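Local structure of peptidoglycan D,D-transpeptidase MrdA (7KIS) at residues L249-R254 and P478-T483; R254-A259 and A282-P287; I579-M584 and P597-V602. The protein probably cross-links the peptidoglycan of the bacterial cell wall as a penicillin-binding D,D-transpeptidase. All blocks are in the same frame, centred on the assembly; numbering follows the deposited sequence.

Following the chain from its N terminus, 249-254 leads out of strand 247-249 into helix 253-263, and 254-259 carries that helix on, with Arg254 common to both. Contact 2 closes first, when the helix meets strand 280-286 at 282-287 after a short excursion. Contact 1 closes some two hundred residues later at 478-483, so the smaller loop sits within the larger one. Contact 3 follows in series, as strand 579-584 meets helix segment 597-602. Contact 1 belongs to the mixed sheet, whereas contacts 2 and 3 pack two helices against the antiparallel transpeptidase sheet. Ile251 touches Gln256 and Met283 between contacts 1 and 2; Leu255 and Ala259 touch Val602 between contacts 2 and 3.

Contact 1 (L249-R254 and P478-T483); sequences LSIDSR and PHLAKT
Ser250 turns its OG back beside its own backbone N (chi1 -38°), which brings the hydroxyl to the same side as that N, and both meet Leu480 O. This happens at the end of a short antiparallel pairing in a mixed sheet, just before helix 253-263: Leu249 and Ala481 form a non-hydrogen-bonded pair with diverging side chains, and Lys482 and Thr483 together face Val248 in a classic beta bulge. The backbone bond runs from Ser250 N to Leu480 O at 2.5 Å. The hydroxyl approaches the same oxygen, but that separation is too short to be trusted in detail. Lys482 starts toward the 249-254 segment, with its CB 4.0 Å from Leu249 C, before its chain leads off to a salt bridge with Asp279. On the apolar side Ile251 and Leu480 run abreast, their ends heading in one direction, with Ile251 CG1 beside the backbone N (chi1 -67°) and Leu480 CG placed likewise. Met283 of strand 280-286 packs on both. Their closest meeting is methyl to methyl, Ile251 CD1 to Leu480 CD2 at 3.6 Å.

Contact 2 (R254-A259 and A282-P287); sequences RLQEAA and AMVSQP
Gln256 reaches from helix 253-263 to the backbone of Met283 and holds it with both ends of its carboxamide. Its chain leaves with CG anti to the backbone N (chi1 -167°) and then bends at chi2, which lays the amide beside the strand. OE1 accepts a nearly straight bond from Met283 N at 2.7 Å, the donor tilted 24° from the carbonyl plane, while NE2 gives a weak, bent bond to Met283 O at 2.6 Å. Strand 280-286 is an outermost strand of the five-stranded antiparallel sheet of the transpeptidase domain. Ala282 and Val284 bond through their backbones to Ala272 and Ile270 of strand 268-273, and the glutamine takes the N and O that Met283 directs outward. Ser176 OG adds weak bonds to Gln256 NE2 and Met283 O. The other two heavily buried residues, Ala282 and Val284, point toward the helix from one face of the strand. Ala282 CB sits against Leu255 CD2 at 3.9 Å, close to the glutamine oxygen as well. One turn further along, Ala259 CB meets Val284 CG2 at 3.5 Å, with Ile270 touching both residues from the adjoining strand.

Contact 3 (I579-M584 and P597-V602); sequences IAVAVM and PVVKQV
Val602 N bonds to Val598 O at 3.0 Å, an ordinary helical turn that sets these two valines on the side of the helix facing Val581 and Val583. Across the contact everything is apolar. Val599 sits between the two strand valines and divides its methyls: CG1 comes to Val581 CB at 3.7 Å, and CG2 to Val583 CG2 at 3.5 Å. The split follows from its first torsion, which puts CG1 anti to the backbone N (chi1 -175°) and CG2 beside it. In both pairs the two side chains overlap flank to flank, headed opposite ways. At one end of the patch Val583 turns its other methyl, CG1, to Val598 CG1 at 3.8 Å; at the other, Val602 CG1 lies 4.1 Å from Val581 CG2. The strand points its valines at the helix, whereas Ala580 and Ala582 point away from it. The helix segment runs at 142° to the strand, with 8.5 Å between the axes. Phe568 of the neighbouring strand 566-572 touches Val599, and Ala262 of helix 253-263 touches Val598 and Val602. The arrangement is that of the penicillin-binding transpeptidase fold, related to the serine beta-lactamases, in which helix 591-607, late in the transpeptidase domain, packs beside helix 253-263 on one face of the central antiparallel sheet.

Contact 1 (L249-R254 and P478-T483)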
# COMPACT_ATOMS: atom_id res chain seq x y z
N LEU A 249 15.89 3.97 6.42
CA LEU A 249 14.56 3.66 5.92
C LEU A 249 13.54 4.63 6.49
O LEU A 249 13.73 5.23 7.56
CB LEU A 249 14.16 2.22 6.26
CG LEU A 249 15.05 1.09 5.75
CD1 LEU A 249 14.58 -0.23 6.33
CD2 LEU A 249 15.05 1.04 4.23
N SER A 250 12.43 4.77 5.77
CA SER A 250 11.34 5.63 6.22
C SER A 250 10.51 4.97 7.31
O SER A 250 9.79 5.68 8.02
CB SER A 250 10.44 6.00 5.04
OG SER A 250 11.20 6.23 3.87
N ILE A 251 10.62 3.65 7.46
CA ILE A 251 9.73 2.93 8.36
C ILE A 251 10.10 3.22 9.80
O ILE A 251 11.25 3.06 10.21
CB ILE A 251 9.79 1.42 8.07
CG1 ILE A 251 9.21 1.10 6.70
CG2 ILE A 251 9.07 0.65 9.16
CD1 ILE A 251 9.29 -0.38 6.34
N ASP A 252 9.11 3.64 10.58
CA ASP A 252 9.22 3.63 12.03
C ASP A 252 8.75 2.27 12.53
O ASP A 252 7.59 1.90 12.34
CB ASP A 252 8.39 4.75 12.66
CG ASP A 252 8.66 4.92 14.14
OD1 ASP A 252 9.85 5.05 14.52
OD2 ASP A 252 7.70 4.93 14.92
N SER A 253 9.65 1.54 13.18
CA SER A 253 9.34 0.18 13.59
C SER A 253 8.60 0.14 14.92
O SER A 253 8.11 -0.92 15.31
CB SER A 253 10.62 -0.66 13.69
OG SER A 253 11.37 -0.51 12.50
N ARG A 254 8.49 1.27 15.61
CA ARG A 254 7.52 1.37 16.68
C ARG A 254 6.11 1.42 16.13
O ARG A 254 5.15 1.12 16.84
CB ARG A 254 7.80 2.61 17.54
CG ARG A 254 9.26 2.76 17.96
CD ARG A 254 9.79 4.16 17.64
NE ARG A 254 9.44 5.14 18.66
CZ ARG A 254 8.76 6.26 18.42
NH1 ARG A 254 8.35 6.55 17.19
NH2 ARG A 254 8.49 7.10 19.42
N PRO A 478 5.50 6.69 -3.04
CA PRO A 478 5.98 6.11 -1.78
C PRO A 478 7.40 5.59 -1.95
O PRO A 478 7.81 5.18 -3.04
CB PRO A 478 5.00 4.96 -1.51
CG PRO A 478 3.81 5.25 -2.37
CD PRO A 478 4.33 5.96 -3.57
N HIS A 479 8.16 5.61 -0.86
CA HIS A 479 9.54 5.15 -0.91
C HIS A 479 9.96 4.71 0.48
O HIS A 479 9.64 5.36 1.47
CB HIS A 479 10.48 6.25 -1.43
CG HIS A 479 10.33 7.56 -0.74
ND1 HIS A 479 11.28 8.07 0.12
CD2 HIS A 479 9.33 8.49 -0.78
CE1 HIS A 479 10.88 9.24 0.58
NE2 HIS A 479 9.70 9.52 0.05
N LEU A 480 10.69 3.59 0.54
CA LEU A 480 11.22 3.10 1.80
C LEU A 480 12.50 3.84 2.17
O LEU A 480 12.62 4.37 3.28
CB LEU A 480 11.47 1.59 1.72
CG LEU A 480 10.23 0.73 1.47
CD1 LEU A 480 10.58 -0.48 0.62
CD2 LEU A 480 9.62 0.30 2.79
N ALA A 481 13.47 3.87 1.26
CA ALA A 481 14.74 4.54 1.49
C ALA A 481 14.54 6.03 1.71
O ALA A 481 14.26 6.77 0.77
CB ALA A 481 15.69 4.30 0.32
N LYS A 482 14.67 6.48 2.96
CA LYS A 482 14.57 7.91 3.24
C LYS A 482 15.78 8.66 2.70
O LYS A 482 15.63 9.69 2.04
CB LYS A 482 14.42 8.14 4.75
CG LYS A 482 13.81 9.49 5.10
CD LYS A 482 13.38 9.55 6.56
CE LYS A 482 13.10 10.98 7.00
NZ LYS A 482 12.04 11.62 6.17
N THR A 483 16.98 8.16 2.98
CA THR A 483 18.22 8.74 2.48
C THR A 483 19.15 7.63 2.01
O THR A 483 19.14 6.52 2.56
CB THR A 483 18.95 9.59 3.52
OG1 THR A 483 19.75 8.74 4.36
CG2 THR A 483 17.98 10.38 4.39

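Contact 2 (R254-A259 and A282-P287)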
# COMPACT_ATOMS: atom_id res chain seq x y z
N ARG A 254 8.49 1.27 15.61
CA ARG A 254 7.52 1.37 16.68
C ARG A 254 6.11 1.42 16.13
O ARG A 254 5.15 1.12 16.84
CB ARG A 254 7.80 2.61 17.54
CG ARG A 254 9.26 2.76 17.96
CD ARG A 254 9.79 4.16 17.64
NE ARG A 254 9.44 5.14 18.66
CZ ARG A 254 8.76 6.26 18.42
NH1 ARG A 254 8.35 6.55 17.19
NH2 ARG A 254 8.49 7.10 19.42
N LEU A 255 5.97 1.81 14.86
CA LEU A 255 4.73 1.68 14.11
C LEU A 255 4.65 0.37 13.34
O LEU A 255 3.55 -0.17 13.16
CB LEU A 255 4.60 2.85 13.13
CG LEU A 255 3.21 3.14 12.57
CD1 LEU A 255 2.36 3.86 13.60
CD2 LEU A 255 3.32 3.97 11.30
N GLN A 256 5.78 -0.17 12.87
CA GLN A 256 5.78 -1.49 12.25
C GLN A 256 5.39 -2.58 13.24
O GLN A 256 4.63 -3.50 12.89
CB GLN A 256 7.16 -1.79 11.66
CG GLN A 256 7.21 -2.99 10.73
CD GLN A 256 7.12 -2.60 9.27
OE1 GLN A 256 6.62 -1.53 8.93
NE2 GLN A 256 7.62 -3.47 8.39
N GLU A 257 5.88 -2.51 14.48
CA GLU A 257 5.50 -3.49 15.48
C GLU A 257 4.06 -3.30 15.93
O GLU A 257 3.33 -4.28 16.13
CB GLU A 257 6.46 -3.44 16.67
CG GLU A 257 7.56 -4.48 16.61
CD GLU A 257 7.93 -5.04 17.97
OE1 GLU A 257 9.07 -4.82 18.42
OE2 GLU A 257 7.07 -5.71 18.59
N ALA A 258 3.63 -2.04 16.08
CA ALA A 258 2.25 -1.78 16.49
C ALA A 258 1.27 -2.20 15.41
O ALA A 258 0.13 -2.57 15.72
CB ALA A 258 2.07 -0.30 16.83
N ALA A 259 1.68 -2.15 14.14
CA ALA A 259 0.82 -2.60 13.06
C ALA A 259 0.68 -4.12 13.07
O ALA A 259 -0.42 -4.65 12.92
CB ALA A 259 1.35 -2.10 11.72
N ALA A 282 5.27 2.47 7.48
CA ALA A 282 5.09 1.07 7.86
C ALA A 282 4.77 0.25 6.62
O ALA A 282 4.08 0.72 5.71
CB ALA A 282 3.99 0.91 8.91
N MET A 283 5.27 -0.99 6.61
CA MET A 283 5.04 -1.92 5.50
C MET A 283 4.96 -3.32 6.10
O MET A 283 5.98 -3.93 6.41
CB MET A 283 6.16 -1.82 4.46
CG MET A 283 6.02 -2.79 3.31
SD MET A 283 7.52 -2.89 2.32
CE MET A 283 6.89 -3.63 0.82
N VAL A 284 3.73 -3.81 6.26
CA VAL A 284 3.46 -5.02 7.03
C VAL A 284 2.86 -6.08 6.11
O VAL A 284 1.90 -5.79 5.38
CB VAL A 284 2.52 -4.73 8.21
CG1 VAL A 284 2.34 -5.97 9.07
CG2 VAL A 284 3.05 -3.58 9.03
N SER A 285 3.42 -7.28 6.14
CA SER A 285 2.84 -8.44 5.48
C SER A 285 2.93 -9.64 6.41
O SER A 285 4.02 -10.01 6.84
CB SER A 285 3.55 -8.74 4.15
OG SER A 285 2.88 -9.77 3.44
N GLN A 286 1.77 -10.24 6.73
CA GLN A 286 1.64 -11.33 7.69
C GLN A 286 1.21 -12.61 6.98
O GLN A 286 0.40 -12.56 6.05
CB GLN A 286 0.61 -10.97 8.77
CG GLN A 286 0.94 -11.48 10.17
CD GLN A 286 2.16 -10.81 10.77
OE1 GLN A 286 2.62 -9.78 10.28
NE2 GLN A 286 2.69 -11.38 11.84
N PRO A 287 1.73 -13.78 7.39
CA PRO A 287 2.69 -14.03 8.47
C PRO A 287 4.12 -13.63 8.12
O PRO A 287 4.36 -13.11 7.03
CB PRO A 287 2.58 -15.54 8.70
CG PRO A 287 2.18 -16.08 7.38
CD PRO A 287 1.27 -15.05 6.78

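Contact 3 (I579-M584 and P597-V602)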
# COMPACT_ATOMS: atom_id res chain seq x y z
N ILE A 579 -1.03 10.94 8.55
CA ILE A 579 -0.87 9.50 8.38
C ILE A 579 -1.92 9.02 7.39
O ILE A 579 -3.06 9.50 7.39
CB ILE A 579 -1.00 8.75 9.73
CG1 ILE A 579 -0.87 7.24 9.54
CG2 ILE A 579 -2.33 9.07 10.41
CD1 ILE A 579 0.55 6.74 9.61
N ALA A 580 -1.53 8.09 6.51
CA ALA A 580 -2.44 7.44 5.58
C ALA A 580 -2.20 5.94 5.66
O ALA A 580 -1.07 5.48 5.49
CB ALA A 580 -2.23 7.94 4.15
N VAL A 581 -3.27 5.18 5.90
CA VAL A 581 -3.17 3.75 6.17
C VAL A 581 -4.12 2.99 5.24
O VAL A 581 -5.25 3.44 5.00
CB VAL A 581 -3.49 3.42 7.64
CG1 VAL A 581 -3.23 1.95 7.93
CG2 VAL A 581 -2.66 4.29 8.58
N ALA A 582 -3.66 1.85 4.73
CA ALA A 582 -4.49 0.90 4.01
C ALA A 582 -4.29 -0.47 4.63
O ALA A 582 -3.15 -0.92 4.79
CB ALA A 582 -4.15 0.87 2.52
N VAL A 583 -5.39 -1.13 4.98
CA VAL A 583 -5.35 -2.41 5.68
C VAL A 583 -6.17 -3.44 4.91
O VAL A 583 -7.31 -3.16 4.51
CB VAL A 583 -5.86 -2.29 7.13
CG1 VAL A 583 -5.74 -3.62 7.84
CG2 VAL A 583 -5.04 -1.24 7.87
N MET A 584 -5.59 -4.61 4.69
CA MET A 584 -6.26 -5.75 4.08
C MET A 584 -6.15 -6.93 5.05
O MET A 584 -5.05 -7.43 5.30
CB MET A 584 -5.65 -6.09 2.73
CG MET A 584 -6.52 -6.97 1.84
SD MET A 584 -6.40 -8.72 2.23
CE MET A 584 -4.63 -8.92 2.39
N PRO A 597 -11.11 -1.00 12.85
CA PRO A 597 -10.36 -0.86 14.11
C PRO A 597 -8.86 -1.06 13.97
O PRO A 597 -8.10 -0.55 14.80
CB PRO A 597 -10.98 -1.93 15.02
CG PRO A 597 -12.32 -2.18 14.45
CD PRO A 597 -12.16 -2.04 12.97
N VAL A 598 -8.40 -1.79 12.94
CA VAL A 598 -6.97 -1.98 12.77
C VAL A 598 -6.31 -0.68 12.30
O VAL A 598 -5.23 -0.32 12.77
CB VAL A 598 -6.70 -3.14 11.79
CG1 VAL A 598 -5.21 -3.28 11.55
CG2 VAL A 598 -7.25 -4.44 12.36
N VAL A 599 -6.95 0.02 11.37
CA VAL A 599 -6.44 1.33 10.95
C VAL A 599 -6.33 2.25 12.15
O VAL A 599 -5.32 2.94 12.33
CB VAL A 599 -7.35 1.94 9.86
CG1 VAL A 599 -6.74 3.23 9.34
CG2 VAL A 599 -7.56 0.95 8.75
N LYS A 600 -7.36 2.28 12.98
CA LYS A 600 -7.39 3.21 14.10
C LYS A 600 -6.32 2.87 15.13
O LYS A 600 -5.81 3.78 15.80
CB LYS A 600 -8.78 3.20 14.74
CG LYS A 600 -9.10 4.44 15.53
CD LYS A 600 -8.84 4.22 17.01
CE LYS A 600 -9.16 5.47 17.80
NZ LYS A 600 -8.93 5.27 19.26
N GLN A 601 -5.96 1.60 15.27
CA GLN A 601 -4.86 1.24 16.15
C GLN A 601 -3.52 1.66 15.56
O GLN A 601 -2.64 2.16 16.28
CB GLN A 601 -4.87 -0.26 16.45
CG GLN A 601 -5.55 -0.61 17.76
CD GLN A 601 -5.27 -2.03 18.20
OE1 GLN A 601 -4.30 -2.65 17.76
NE2 GLN A 601 -6.11 -2.56 19.09
N VAL A 602 -3.33 1.46 14.26
CA VAL A 602 -2.12 1.93 13.59
C VAL A 602 -2.05 3.45 13.61
O VAL A 602 -1.00 4.04 13.89
CB VAL A 602 -2.05 1.38 12.16
CG1 VAL A 602 -0.88 1.98 11.41
CG2 VAL A 602 -1.96 -0.14 12.18